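A1 protein (PDB 3RLK) is a minor coat protein of phage Qbeta, made by read-through of the coat protein stop codon, whose beta-barrel read-through domain is probably needed for infection. Local coordinates at residues T74-W79 and V155-W160; S81-T86 and I187-A192; N94-L99 and P182-I187; A101-T106 and D172-D177. One frame throughout, in Å; residues are numbered along the deposited sequence.

Contact 1. Residues T74-W79 and V155-W160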
loop_
_atom_site.group_PDB
_atom_site.type_symbol
_atom_site.label_atom_id
_atom_site.label_comp_id
_atom_site.label_asym_id
_atom_site.label_seq_id
_atom_site.Cartn_x
_atom_site.Cartn_y
_atom_site.Cartn_z
ATOM N N THR A 74 16.584 -5.378 -8.227
ATOM C CA THR A 74 15.626 -6.338 -8.742
ATOM C C THR A 74 14.402 -5.637 -9.405
ATOM O O THR A 74 14.201 -4.417 -9.232
ATOM C CB THR A 74 15.214 -7.311 -7.640
ATOM O OG1 THR A 74 14.372 -6.632 -6.701
ATOM C CG2 THR A 74 16.443 -7.901 -6.916
ATOM N N LYS A 75 13.605 -6.381 -10.169
ATOM C CA LYS A 75 12.526 -5.718 -10.878
ATOM C C LYS A 75 11.266 -5.468 -10.004
ATOM O O LYS A 75 10.873 -6.329 -9.255
ATOM C CB LYS A 75 12.249 -6.390 -12.219
ATOM C CG LYS A 75 11.598 -7.691 -12.253
ATOM C CD LYS A 75 11.418 -7.970 -13.778
ATOM C CE LYS A 75 10.665 -9.269 -14.149
ATOM N NZ LYS A 75 11.106 -9.715 -15.513
ATOM N N TRP A 76 10.638 -4.296 -10.135
ATOM C CA TRP A 76 9.327 -4.098 -9.536
ATOM C C TRP A 76 8.322 -4.931 -10.334
ATOM O O TRP A 76 8.522 -5.121 -11.564
ATOM C CB TRP A 76 8.907 -2.620 -9.692
ATOM C CG TRP A 76 9.800 -1.733 -8.969
ATOM C CD1 TRP A 76 10.791 -0.903 -9.517
ATOM C CD2 TRP A 76 9.793 -1.496 -7.579
ATOM N NE1 TRP A 76 11.411 -0.218 -8.511
ATOM C CE2 TRP A 76 10.840 -0.562 -7.305
ATOM C CE3 TRP A 76 9.036 -2.005 -6.515
ATOM C CZ2 TRP A 76 11.099 -0.090 -6.020
ATOM C CZ3 TRP A 76 9.307 -1.552 -5.213
ATOM C CH2 TRP A 76 10.339 -0.610 -4.974
ATOM N N ARG A 77 7.241 -5.394 -9.671
ATOM C CA ARG A 77 6.119 -6.055 -10.356
ATOM C C ARG A 77 5.490 -5.093 -11.382
ATOM O O ARG A 77 5.119 -5.531 -12.441
ATOM C CB ARG A 77 5.043 -6.563 -9.348
ATOM C CG ARG A 77 5.381 -7.855 -8.651
ATOM C CD ARG A 77 5.173 -9.054 -9.559
ATOM N NE ARG A 77 5.281 -10.262 -8.750
ATOM C CZ ARG A 77 6.433 -10.882 -8.524
ATOM N NH1 ARG A 77 7.543 -10.379 -9.069
ATOM N NH2 ARG A 77 6.493 -11.988 -7.770
ATOM N N ASP A 78 5.335 -3.804 -11.015
ATOM C CA ASP A 78 4.786 -2.759 -11.902
ATOM C C ASP A 78 3.446 -3.241 -12.460
ATOM O O ASP A 78 3.223 -3.218 -13.636
ATOM C CB ASP A 78 5.840 -2.379 -13.004
ATOM C CG ASP A 78 5.426 -1.116 -13.800
ATOM O OD1 ASP A 78 4.596 -0.285 -13.311
ATOM O OD2 ASP A 78 5.879 -0.965 -14.931
ATOM N N TRP A 79 2.558 -3.674 -11.547
ATOM C CA TRP A 79 1.301 -4.341 -11.873
ATOM C C TRP A 79 0.454 -3.543 -12.863
ATOM O O TRP A 79 -0.115 -4.119 -13.822
ATOM C CB TRP A 79 0.520 -4.506 -10.557
ATOM C CG TRP A 79 1.184 -5.299 -9.423
ATOM C CD1 TRP A 79 1.915 -4.806 -8.341
ATOM C CD2 TRP A 79 1.205 -6.718 -9.297
ATOM N NE1 TRP A 79 2.313 -5.839 -7.524
ATOM C CE2 TRP A 79 1.902 -7.029 -8.088
ATOM C CE3 TRP A 79 0.664 -7.781 -10.078
ATOM C CZ2 TRP A 79 2.097 -8.375 -7.636
ATOM C CZ3 TRP A 79 0.839 -9.116 -9.632
ATOM C CH2 TRP A 79 1.533 -9.397 -8.390
ATOM N N VAL A 155 4.889 4.366 -5.237
ATOM C CA VAL A 155 4.854 2.928 -5.038
ATOM C C VAL A 155 4.501 2.586 -3.567
ATOM O O VAL A 155 5.030 3.187 -2.594
ATOM C CB VAL A 155 6.267 2.367 -5.378
ATOM C CG1 VAL A 155 6.347 0.859 -5.249
ATOM C CG2 VAL A 155 6.639 2.780 -6.760
ATOM N N ILE A 156 3.590 1.622 -3.443
ATOM C CA ILE A 156 3.283 1.061 -2.140
ATOM C C ILE A 156 4.169 -0.199 -2.063
ATOM O O ILE A 156 4.008 -1.159 -2.888
ATOM C CB ILE A 156 1.794 0.654 -2.026
ATOM C CG1 ILE A 156 0.857 1.851 -2.336
ATOM C CG2 ILE A 156 1.495 0.109 -0.597
ATOM C CD1 ILE A 156 -0.543 1.475 -2.755
ATOM N N VAL A 157 4.998 -0.207 -1.025
ATOM C CA VAL A 157 5.967 -1.287 -0.814
ATOM C C VAL A 157 5.518 -2.159 0.341
ATOM O O VAL A 157 5.407 -1.722 1.469
ATOM C CB VAL A 157 7.423 -0.765 -0.537
ATOM C CG1 VAL A 157 8.387 -1.967 -0.490
ATOM C CG2 VAL A 157 7.907 0.178 -1.661
ATOM N N GLY A 158 5.286 -3.422 0.044
ATOM C CA GLY A 158 5.051 -4.393 1.105
ATOM C C GLY A 158 6.203 -5.387 1.288
ATOM O O GLY A 158 7.251 -5.253 0.667
ATOM N N PHE A 159 6.044 -6.304 2.235
ATOM C CA PHE A 159 7.073 -7.282 2.453
ATOM C C PHE A 159 6.399 -8.619 2.664
ATOM O O PHE A 159 5.528 -8.767 3.515
ATOM C CB PHE A 159 8.024 -6.905 3.586
ATOM C CG PHE A 159 9.123 -7.940 3.835
ATOM C CD1 PHE A 159 10.412 -7.771 3.328
ATOM C CD2 PHE A 159 8.830 -9.077 4.632
ATOM C CE1 PHE A 159 11.374 -8.762 3.518
ATOM C CE2 PHE A 159 9.792 -10.099 4.829
ATOM C CZ PHE A 159 11.048 -9.929 4.306
ATOM N N TRP A 160 6.782 -9.590 1.821
ATOM C CA TRP A 160 6.114 -10.897 1.773
ATOM C C TRP A 160 6.632 -11.765 2.915
ATOM O O TRP A 160 7.885 -12.116 2.989
ATOM C CB TRP A 160 6.408 -11.592 0.420
ATOM C CG TRP A 160 5.595 -12.777 0.269
ATOM C CD1 TRP A 160 5.958 -14.070 0.527
ATOM C CD2 TRP A 160 4.250 -12.820 -0.186
ATOM N NE1 TRP A 160 4.911 -14.909 0.251
ATOM C CE2 TRP A 160 3.837 -14.165 -0.144
ATOM C CE3 TRP A 160 3.316 -11.829 -0.562
ATOM C CZ2 TRP A 160 2.580 -14.557 -0.526
ATOM C CZ3 TRP A 160 2.051 -12.225 -0.962
ATOM C CH2 TRP A 160 1.683 -13.587 -0.888
#
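Trp76 brings the benzo end of its indole obliquely to Val155 and Val157, two residues of the middle strand (154-159) of a three-stranded antiparallel sheet, so that a loop without regular structure packs on a sheet face. The contact is purely apolar and small, about 109 Å² in all. Trp76 CZ3 comes to 3.8 Å from Val155 CG1, and the neighbouring ring atom Trp76 CE3 lies 4.1 Å from the same methyl. With the indole CG anti to the carbonyl carbon (chi1 -64°), the ring system reaches toward the strand and comes up against a methyl of each valine. Val157 is less tightly met: its CG2 lies 4.2 Å from Trp76 CH2, and the two side chains run nearly at right angles. The pyrrole end of the indole is held separately, since Trp76 NE1 donates to Arg89 O. The next two residues of the loop are tied to strand 96-98, where the carboxylate of Asp98 accepts from the backbone N of both Arg77 and Asp78. Each valine offers a different branch: CG1 of Val155 is anti to its backbone N (chi1 -178°), whereas Val157 touches Trp76 CZ3 with CG2, at 4.2 Å.

Contact 2. Residues S81-T86 and I187-A192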
loop_
_atom_site.group_PDB
_atom_site.type_symbol
_atom_site.label_atom_id
_atom_site.label_comp_id
_atom_site.label_asym_id
_atom_site.label_seq_id
_atom_site.Cartn_x
_atom_site.Cartn_y
_atom_site.Cartn_z
ATOM N N SER A 81 1.564 -0.909 -14.761
ATOM C CA SER A 81 2.447 -0.258 -15.755
ATOM C C SER A 81 2.784 1.214 -15.510
ATOM O O SER A 81 3.253 1.913 -16.410
ATOM C CB SER A 81 1.841 -0.423 -17.134
ATOM O OG SER A 81 1.963 -1.778 -17.527
ATOM N N ARG A 82 2.583 1.703 -14.298
ATOM C CA ARG A 82 2.857 3.132 -14.049
ATOM C C ARG A 82 4.341 3.505 -14.097
ATOM O O ARG A 82 4.713 4.707 -14.177
ATOM C CB ARG A 82 2.226 3.538 -12.720
ATOM C CG ARG A 82 0.698 3.462 -12.751
ATOM C CD ARG A 82 0.065 4.077 -11.464
ATOM N NE ARG A 82 0.489 3.327 -10.246
ATOM C CZ ARG A 82 1.458 3.677 -9.389
ATOM N NH1 ARG A 82 2.151 4.839 -9.499
ATOM N NH2 ARG A 82 1.740 2.816 -8.369
ATOM N N LEU A 83 5.191 2.472 -13.971
ATOM C CA LEU A 83 6.644 2.661 -13.940
ATOM C C LEU A 83 7.296 2.242 -15.228
ATOM O O LEU A 83 8.515 2.249 -15.335
ATOM C CB LEU A 83 7.262 1.859 -12.784
ATOM C CG LEU A 83 6.649 2.187 -11.420
ATOM C CD1 LEU A 83 7.212 1.272 -10.411
ATOM C CD2 LEU A 83 6.981 3.652 -11.053
ATOM N N SER A 84 6.496 1.858 -16.217
ATOM C CA SER A 84 7.095 1.309 -17.433
ATOM C C SER A 84 7.644 2.335 -18.425
ATOM O O SER A 84 8.275 1.956 -19.384
ATOM C CB SER A 84 6.081 0.395 -18.152
ATOM O OG SER A 84 4.910 1.121 -18.534
ATOM N N TYR A 85 7.393 3.618 -18.190
ATOM C CA TYR A 85 7.609 4.641 -19.201
ATOM C C TYR A 85 9.054 5.182 -19.207
ATOM O O TYR A 85 9.460 5.908 -20.103
ATOM C CB TYR A 85 6.544 5.773 -19.011
ATOM C CG TYR A 85 6.778 6.655 -17.777
ATOM C CD1 TYR A 85 6.338 6.246 -16.482
ATOM C CD2 TYR A 85 7.453 7.839 -17.892
ATOM C CE1 TYR A 85 6.591 7.044 -15.376
ATOM C CE2 TYR A 85 7.662 8.711 -16.759
ATOM C CZ TYR A 85 7.227 8.285 -15.528
ATOM O OH TYR A 85 7.471 9.098 -14.425
ATOM N N THR A 86 9.821 4.848 -18.177
ATOM C CA THR A 86 11.204 5.339 -18.023
ATOM C C THR A 86 11.965 4.427 -17.081
ATOM O O THR A 86 11.368 3.477 -16.512
ATOM C CB THR A 86 11.206 6.830 -17.550
ATOM O OG1 THR A 86 12.473 7.444 -17.784
ATOM C CG2 THR A 86 10.761 7.025 -16.072
ATOM N N ILE A 187 6.387 5.145 -1.214
ATOM C CA ILE A 187 7.531 5.956 -1.654
ATOM C C ILE A 187 7.258 6.606 -3.000
ATOM O O ILE A 187 6.337 6.182 -3.725
ATOM C CB ILE A 187 8.892 5.108 -1.757
ATOM C CG1 ILE A 187 8.705 4.027 -2.836
ATOM C CG2 ILE A 187 9.153 4.375 -0.426
ATOM C CD1 ILE A 187 10.023 3.215 -3.145
ATOM N N VAL A 188 8.112 7.580 -3.326
ATOM C CA VAL A 188 8.312 7.993 -4.714
ATOM C C VAL A 188 9.608 7.305 -5.257
ATOM O O VAL A 188 10.708 7.548 -4.762
ATOM C CB VAL A 188 8.316 9.533 -4.876
ATOM C CG1 VAL A 188 8.701 9.891 -6.328
ATOM C CG2 VAL A 188 6.886 10.168 -4.597
ATOM N N VAL A 189 9.469 6.359 -6.199
ATOM C CA VAL A 189 10.686 5.655 -6.663
ATOM C C VAL A 189 11.572 6.602 -7.502
ATOM O O VAL A 189 11.107 7.176 -8.494
ATOM C CB VAL A 189 10.366 4.331 -7.376
ATOM C CG1 VAL A 189 9.491 4.565 -8.602
ATOM C CG2 VAL A 189 11.645 3.545 -7.727
ATOM N N PRO A 190 12.847 6.766 -7.121
ATOM C CA PRO A 190 13.769 7.628 -7.949
ATOM C C PRO A 190 13.987 7.125 -9.360
ATOM O O PRO A 190 14.096 5.917 -9.604
ATOM C CB PRO A 190 15.111 7.551 -7.228
ATOM C CG PRO A 190 14.748 7.039 -5.825
ATOM C CD PRO A 190 13.569 6.099 -6.030
ATOM N N ARG A 191 14.072 8.075 -10.287
ATOM C CA ARG A 191 14.570 7.753 -11.637
ATOM C C ARG A 191 15.989 7.269 -11.645
ATOM O O ARG A 191 16.769 7.641 -10.788
ATOM C CB ARG A 191 14.484 8.970 -12.530
ATOM C CG ARG A 191 13.044 9.210 -12.927
ATOM C CD ARG A 191 12.818 10.637 -13.498
ATOM N NE ARG A 191 13.005 11.696 -12.505
ATOM C CZ ARG A 191 11.995 12.486 -12.095
ATOM N NH1 ARG A 191 10.799 12.329 -12.621
ATOM N NH2 ARG A 191 12.207 13.431 -11.214
ATOM N N ALA A 192 16.340 6.479 -12.658
ATOM C CA ALA A 192 17.732 6.065 -12.777
ATOM C C ALA A 192 18.156 6.105 -14.245
ATOM O O ALA A 192 17.578 6.838 -15.087
ATOM C CB ALA A 192 17.939 4.684 -12.160
ATOM O OXT ALA A 192 19.097 5.410 -14.640
HETATM O O HOH W 1 9.895 10.474 -14.619
HETATM O O HOH W 2 14.954 7.729 -15.958
#
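Leu83 carries its CG beside the backbone N (chi1 -55°), which turns the leucine toward Val189, and chi2 of 174° leaves CD2 as the branch that meets the valine; Val189 places CG1 between its own N and carbonyl carbon (chi1 60°), and Leu83 CD2 lies 3.6 Å from Val189 CG1. The leucine sits in a type I beta turn running from Ser81 to Ser84, while the valine directly follows strand 183-188, on the way to the C-terminus. Their two side chains make the buried heart of a contact that is otherwise thin, and Val155 of the adjacent strand 154-159 touches both. The turn is fastened twice at one carbonyl: Ser81 O accepts from Ser84 N at 3.2 Å and from Ser84 OG at 2.8 Å, both donors coming from the same face of its plane. Farther out, the methyl of Thr86, CG2, only grazes Arg191 CG at 4.5 Å, and the remaining links are carried by water. One water donates to Tyr85 OH and accepts from Arg191 NH1, meeting the guanidinium in plane at its edge. Tyr85 OH is held from the protein side too, by Asp153 OD1. Beyond it the last residue of the chain is also tied in: a second water lies 3.1 Å from Thr86 OG1 and donates to the terminal Ala192 O at 2.9 Å.

Contact 3. Residues N94-L99 and P182-I187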
loop_
_atom_site.group_PDB
_atom_site.type_symbol
_atom_site.label_atom_id
_atom_site.label_comp_id
_atom_site.label_asym_id
_atom_site.label_seq_id
_atom_site.Cartn_x
_atom_site.Cartn_y
_atom_site.Cartn_z
ATOM N N ASN A 94 14.317 -9.422 -2.222
ATOM C CA ASN A 94 14.416 -10.351 -1.082
ATOM C C ASN A 94 13.254 -10.226 -0.059
ATOM O O ASN A 94 13.462 -10.132 1.184
ATOM C CB ASN A 94 15.772 -10.248 -0.381
ATOM C CG ASN A 94 16.175 -11.577 0.345
ATOM O OD1 ASN A 94 16.282 -12.657 -0.277
ATOM N ND2 ASN A 94 16.431 -11.481 1.630
ATOM N N GLY A 95 12.050 -10.189 -0.592
ATOM C CA GLY A 95 10.869 -10.181 0.245
ATOM C C GLY A 95 10.113 -8.867 0.079
ATOM O O GLY A 95 8.890 -8.885 0.194
ATOM N N TYR A 96 10.832 -7.776 -0.224
ATOM C CA TYR A 96 10.171 -6.445 -0.518
ATOM C C TYR A 96 9.600 -6.522 -1.916
ATOM O O TYR A 96 10.216 -7.141 -2.783
ATOM C CB TYR A 96 11.150 -5.293 -0.524
ATOM C CG TYR A 96 11.514 -4.849 0.835
ATOM C CD1 TYR A 96 10.533 -4.225 1.656
ATOM C CD2 TYR A 96 12.770 -5.112 1.360
ATOM C CE1 TYR A 96 10.856 -3.814 2.974
ATOM C CE2 TYR A 96 13.108 -4.670 2.663
ATOM C CZ TYR A 96 12.149 -4.062 3.459
ATOM O OH TYR A 96 12.472 -3.669 4.749
ATOM N N ILE A 97 8.443 -5.915 -2.120
ATOM C CA ILE A 97 7.744 -5.979 -3.398
ATOM C C ILE A 97 6.732 -4.810 -3.451
ATOM O O ILE A 97 6.232 -4.386 -2.435
ATOM C CB ILE A 97 7.058 -7.357 -3.647
ATOM C CG1 ILE A 97 6.850 -7.590 -5.170
ATOM C CG2 ILE A 97 5.756 -7.508 -2.903
ATOM C CD1 ILE A 97 8.188 -7.418 -6.084
ATOM N N ASP A 98 6.422 -4.327 -4.643
ATOM C CA ASP A 98 5.364 -3.298 -4.798
ATOM C C ASP A 98 3.959 -3.938 -4.865
ATOM O O ASP A 98 3.813 -5.023 -5.418
ATOM C CB ASP A 98 5.567 -2.433 -6.070
ATOM C CG ASP A 98 5.745 -3.267 -7.339
ATOM O OD1 ASP A 98 6.467 -4.292 -7.311
ATOM O OD2 ASP A 98 5.234 -2.861 -8.408
ATOM N N LEU A 99 2.948 -3.229 -4.356
ATOM C CA LEU A 99 1.557 -3.644 -4.493
ATOM C C LEU A 99 0.887 -2.912 -5.671
ATOM O O LEU A 99 1.437 -1.943 -6.203
ATOM C CB LEU A 99 0.810 -3.315 -3.187
ATOM C CG LEU A 99 1.465 -3.714 -1.852
ATOM C CD1 LEU A 99 0.359 -3.540 -0.849
ATOM C CD2 LEU A 99 1.941 -5.178 -1.801
ATOM N N PRO A 182 2.349 -7.273 4.599
ATOM C CA PRO A 182 1.971 -5.976 5.149
ATOM C C PRO A 182 2.722 -4.826 4.472
ATOM O O PRO A 182 3.870 -4.996 3.997
ATOM C CB PRO A 182 2.339 -6.097 6.634
ATOM C CG PRO A 182 3.401 -7.215 6.679
ATOM C CD PRO A 182 2.852 -8.179 5.651
ATOM N N ILE A 183 2.029 -3.681 4.390
ATOM C CA ILE A 183 2.671 -2.486 3.799
ATOM C C ILE A 183 3.736 -1.996 4.736
ATOM O O ILE A 183 3.494 -1.873 5.954
ATOM C CB ILE A 183 1.597 -1.371 3.500
ATOM C CG1 ILE A 183 0.521 -1.965 2.564
ATOM C CG2 ILE A 183 2.288 0.008 3.072
ATOM C CD1 ILE A 183 -0.797 -1.164 2.446
ATOM N N GLN A 184 4.887 -1.652 4.184
ATOM C CA GLN A 184 6.037 -1.153 4.982
ATOM C C GLN A 184 6.187 0.322 4.765
ATOM O O GLN A 184 6.653 1.037 5.665
ATOM C CB GLN A 184 7.311 -1.802 4.480
ATOM C CG GLN A 184 7.326 -3.356 4.409
ATOM C CD GLN A 184 7.115 -3.945 5.783
ATOM O OE1 GLN A 184 6.067 -4.535 6.057
ATOM N NE2 GLN A 184 8.023 -3.640 6.691
ATOM N N ALA A 185 5.894 0.791 3.549
ATOM C CA ALA A 185 6.048 2.227 3.239
ATOM C C ALA A 185 5.413 2.596 1.905
ATOM O O ALA A 185 5.115 1.717 1.081
ATOM C CB ALA A 185 7.526 2.651 3.258
ATOM N N VAL A 186 5.174 3.902 1.700
ATOM C CA VAL A 186 4.731 4.403 0.388
ATOM C C VAL A 186 5.865 5.328 0.008
ATOM O O VAL A 186 6.307 6.220 0.827
ATOM C CB VAL A 186 3.376 5.247 0.445
ATOM C CG1 VAL A 186 3.151 5.971 -0.915
ATOM C CG2 VAL A 186 2.169 4.375 0.726
ATOM N N ILE A 187 6.387 5.145 -1.214
ATOM C CA ILE A 187 7.531 5.956 -1.654
ATOM C C ILE A 187 7.258 6.606 -3.000
ATOM O O ILE A 187 6.337 6.182 -3.725
ATOM C CB ILE A 187 8.892 5.108 -1.757
ATOM C CG1 ILE A 187 8.705 4.027 -2.836
ATOM C CG2 ILE A 187 9.153 4.375 -0.426
ATOM C CD1 ILE A 187 10.023 3.215 -3.145
#
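The CA atoms of Tyr96 and Gln184 lie 8.7 Å apart and those of Leu99 and Ile183 8.4 Å, the two backbones being separated by strand 154-159, which bonds to both. What meets across that gap is therefore side chain alone, in two separate places. In the first, Gln184 presents its CG methylene to the edge of the Tyr96 ring, near the ring plane, with Gln184 CG 3.8 Å from Tyr96 CE1. That methylene is placed by the first torsion, which sets CG beside the backbone N and anti to the carbonyl carbon (chi1 -54°), and the two side chains run about perpendicular to each other. Gln184 also begins a classic beta bulge: together with Ala185 it faces Val157 of the middle strand, its own backbone angles (phi -107°, psi -35°) departing from a regular strand. Strands 96-98 and 183-188 are the outer members of an antiparallel three-stranded sheet, with 154-159 between them. In the second place, Leu99 turns toward strand 183-188 and brings CD1 to 3.8 Å from Ile183 CG1. Ile183 packs further on Ile133 and Leu135 of strand 129-135, while Leu99 packs on Phe173. The Tyr96 ring meets Phe159 edge-to-face.

Contact 4. Residues A101-T106 and D172-D177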
loop_
_atom_site.group_PDB
_atom_site.type_symbol
_atom_site.label_atom_id
_atom_site.label_comp_id
_atom_site.label_asym_id
_atom_site.label_seq_id
_atom_site.Cartn_x
_atom_site.Cartn_y
_atom_site.Cartn_z
ATOM N N ALA A 101 -1.384 -0.473 -6.781
ATOM C CA ALA A 101 -2.214 0.703 -6.305
ATOM C C ALA A 101 -3.536 0.909 -7.106
ATOM O O ALA A 101 -4.530 1.432 -6.529
ATOM C CB ALA A 101 -1.344 2.024 -6.360
ATOM N N THR A 102 -3.548 0.497 -8.366
ATOM C CA THR A 102 -4.741 0.575 -9.269
ATOM C C THR A 102 -5.788 -0.432 -8.811
ATOM O O THR A 102 -6.909 -0.049 -8.461
ATOM C CB THR A 102 -4.369 0.419 -10.770
ATOM O OG1 THR A 102 -3.603 1.565 -11.205
ATOM C CG2 THR A 102 -5.624 0.231 -11.619
ATOM N N TYR A 103 -5.423 -1.701 -8.710
ATOM C CA TYR A 103 -6.316 -2.674 -8.114
ATOM C C TYR A 103 -6.862 -2.233 -6.766
ATOM O O TYR A 103 -8.033 -2.436 -6.504
ATOM C CB TYR A 103 -5.598 -4.005 -7.861
ATOM C CG TYR A 103 -6.567 -5.085 -7.529
ATOM C CD1 TYR A 103 -7.293 -5.704 -8.534
ATOM C CD2 TYR A 103 -6.775 -5.482 -6.219
ATOM C CE1 TYR A 103 -8.212 -6.693 -8.254
ATOM C CE2 TYR A 103 -7.689 -6.474 -5.906
ATOM C CZ TYR A 103 -8.363 -7.112 -6.955
ATOM O OH TYR A 103 -9.260 -8.059 -6.653
ATOM N N LEU A 104 -6.010 -1.707 -5.885
ATOM C CA LEU A 104 -6.472 -1.431 -4.513
ATOM C C LEU A 104 -7.577 -0.351 -4.536
ATOM O O LEU A 104 -8.287 -0.175 -3.520
ATOM C CB LEU A 104 -5.319 -0.976 -3.616
ATOM C CG LEU A 104 -4.335 -2.110 -3.202
ATOM C CD1 LEU A 104 -3.037 -1.583 -2.664
ATOM C CD2 LEU A 104 -4.958 -3.085 -2.170
ATOM N N ALA A 105 -7.647 0.443 -5.606
ATOM C CA ALA A 105 -8.728 1.473 -5.684
ATOM C C ALA A 105 -10.067 0.932 -6.270
ATOM O O ALA A 105 -11.068 1.655 -6.397
ATOM C CB ALA A 105 -8.234 2.756 -6.426
ATOM N N THR A 106 -10.072 -0.336 -6.655
ATOM C CA THR A 106 -11.249 -0.914 -7.303
ATOM C C THR A 106 -12.340 -1.294 -6.308
ATOM O O THR A 106 -12.103 -1.489 -5.104
ATOM C CB THR A 106 -10.910 -2.185 -8.160
ATOM O OG1 THR A 106 -10.556 -3.260 -7.301
ATOM C CG2 THR A 106 -9.803 -1.850 -9.191
ATOM N N ASP A 172 0.084 -12.928 -8.984
ATOM C CA ASP A 172 -1.337 -12.599 -9.038
ATOM C C ASP A 172 -1.653 -11.783 -7.769
ATOM O O ASP A 172 -1.609 -12.309 -6.660
ATOM C CB ASP A 172 -2.192 -13.877 -9.150
ATOM C CG ASP A 172 -3.694 -13.609 -8.924
ATOM O OD1 ASP A 172 -4.109 -12.429 -8.771
ATOM O OD2 ASP A 172 -4.489 -14.583 -9.018
ATOM N N PHE A 173 -1.945 -10.495 -7.966
ATOM C CA PHE A 173 -2.078 -9.569 -6.836
ATOM C C PHE A 173 -3.273 -9.920 -5.935
ATOM O O PHE A 173 -3.305 -9.594 -4.752
ATOM C CB PHE A 173 -2.103 -8.086 -7.282
ATOM C CG PHE A 173 -2.111 -7.153 -6.118
ATOM C CD1 PHE A 173 -1.009 -7.062 -5.290
ATOM C CD2 PHE A 173 -3.297 -6.440 -5.790
ATOM C CE1 PHE A 173 -1.014 -6.254 -4.163
ATOM C CE2 PHE A 173 -3.326 -5.648 -4.641
ATOM C CZ PHE A 173 -2.214 -5.567 -3.817
ATOM N N THR A 174 -4.242 -10.629 -6.487
ATOM C CA THR A 174 -5.389 -11.009 -5.675
ATOM C C THR A 174 -5.012 -12.076 -4.656
ATOM O O THR A 174 -5.804 -12.351 -3.747
ATOM C CB THR A 174 -6.574 -11.488 -6.549
ATOM O OG1 THR A 174 -6.229 -12.773 -7.065
ATOM C CG2 THR A 174 -6.857 -10.534 -7.694
ATOM N N LYS A 175 -3.807 -12.675 -4.766
ATOM C CA LYS A 175 -3.307 -13.576 -3.735
ATOM C C LYS A 175 -2.706 -12.832 -2.543
ATOM O O LYS A 175 -2.379 -13.445 -1.562
ATOM C CB LYS A 175 -2.304 -14.603 -4.314
ATOM C CG LYS A 175 -3.023 -15.429 -5.450
ATOM C CD LYS A 175 -2.369 -16.852 -5.602
ATOM C CE LYS A 175 -3.306 -17.773 -6.368
ATOM N NZ LYS A 175 -3.363 -17.167 -7.736
ATOM N N PHE A 176 -2.557 -11.511 -2.626
ATOM C CA PHE A 176 -1.958 -10.727 -1.517
ATOM C C PHE A 176 -3.004 -10.271 -0.487
ATOM O O PHE A 176 -4.168 -10.047 -0.850
ATOM C CB PHE A 176 -1.364 -9.418 -2.124
ATOM C CG PHE A 176 -0.055 -9.585 -2.833
ATOM C CD1 PHE A 176 1.073 -8.838 -2.441
ATOM C CD2 PHE A 176 0.065 -10.483 -3.887
ATOM C CE1 PHE A 176 2.310 -8.985 -3.124
ATOM C CE2 PHE A 176 1.298 -10.649 -4.601
ATOM C CZ PHE A 176 2.398 -9.875 -4.254
ATOM N N ASP A 177 -2.586 -10.142 0.767
ATOM C CA ASP A 177 -3.414 -9.582 1.840
ATOM C C ASP A 177 -2.535 -8.986 2.894
ATOM O O ASP A 177 -1.363 -9.252 2.891
ATOM C CB ASP A 177 -4.453 -10.589 2.329
ATOM C CG ASP A 177 -3.876 -11.713 3.212
ATOM O OD1 ASP A 177 -2.963 -11.525 4.030
ATOM O OD2 ASP A 177 -4.395 -12.820 3.066
#
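Tyr103, Leu104 and Phe173 form the close-packed side of this contact between the short, weakly bonded helix at about 101-104 and the 3-10 turn 173-175. Phe173 points its ring edge at both partners: Tyr103 CD2 lies 3.6 Å from Phe173 CD2, and Leu104 CD2 lies 3.9 Å from Phe173 CE2. The two aromatic rings are steeply inclined, their planes at 76° and centroids 5.8 Å apart. Tyr103 gets there with CG opposite its backbone N (chi1 -168°), and on one face of its ring, over the centre, sits Thr106 OG1, which donates to Tyr103 O in the carbonyl plane. The phenol end meets less: a single methyl, Thr174 CG2, 3.6 Å from Tyr103 OH, at the partly exposed margin. The start of the 3-10 segment is polar: Asp172, just before it, accepts through OD1 from Thr174 N at 2.9 Å, an Asx turn, and from Thr174 OG1 on the same face of the carboxylate, while Asp172 OD2 forms a salt bridge with the exposed Lys175. Inward, Leu104 packs on Ile156 of strand 154-159 and on Leu144 of helix 144-147, Phe173 meets the ring of Trp79, and Tyr103 rests on Gln108 and Ala109 of helix 107-112.

Contacts 1 and 3 are close neighbours, their centres about 6 Å apart: contact 1 packs a loop on the middle strand of the three-stranded sheet 96-98, 154-159, 183-188, and contact 3 joins its two outer strands. Contact 2 lies about 11 Å from contact 1, at the end of strand 183-188, where the two join through Val155 and Ile187. Contact 4 stands about 12 to 13 Å from contacts 1 and 3 and about 19 Å from contact 2, beyond Leu99. First segments run 1, 2, 3, 4 along the chain and partners 1, 4, 3, 2: contact 4 nests in contact 3 and that in contact 2, while contact 1 crosses all three within the read-through domain.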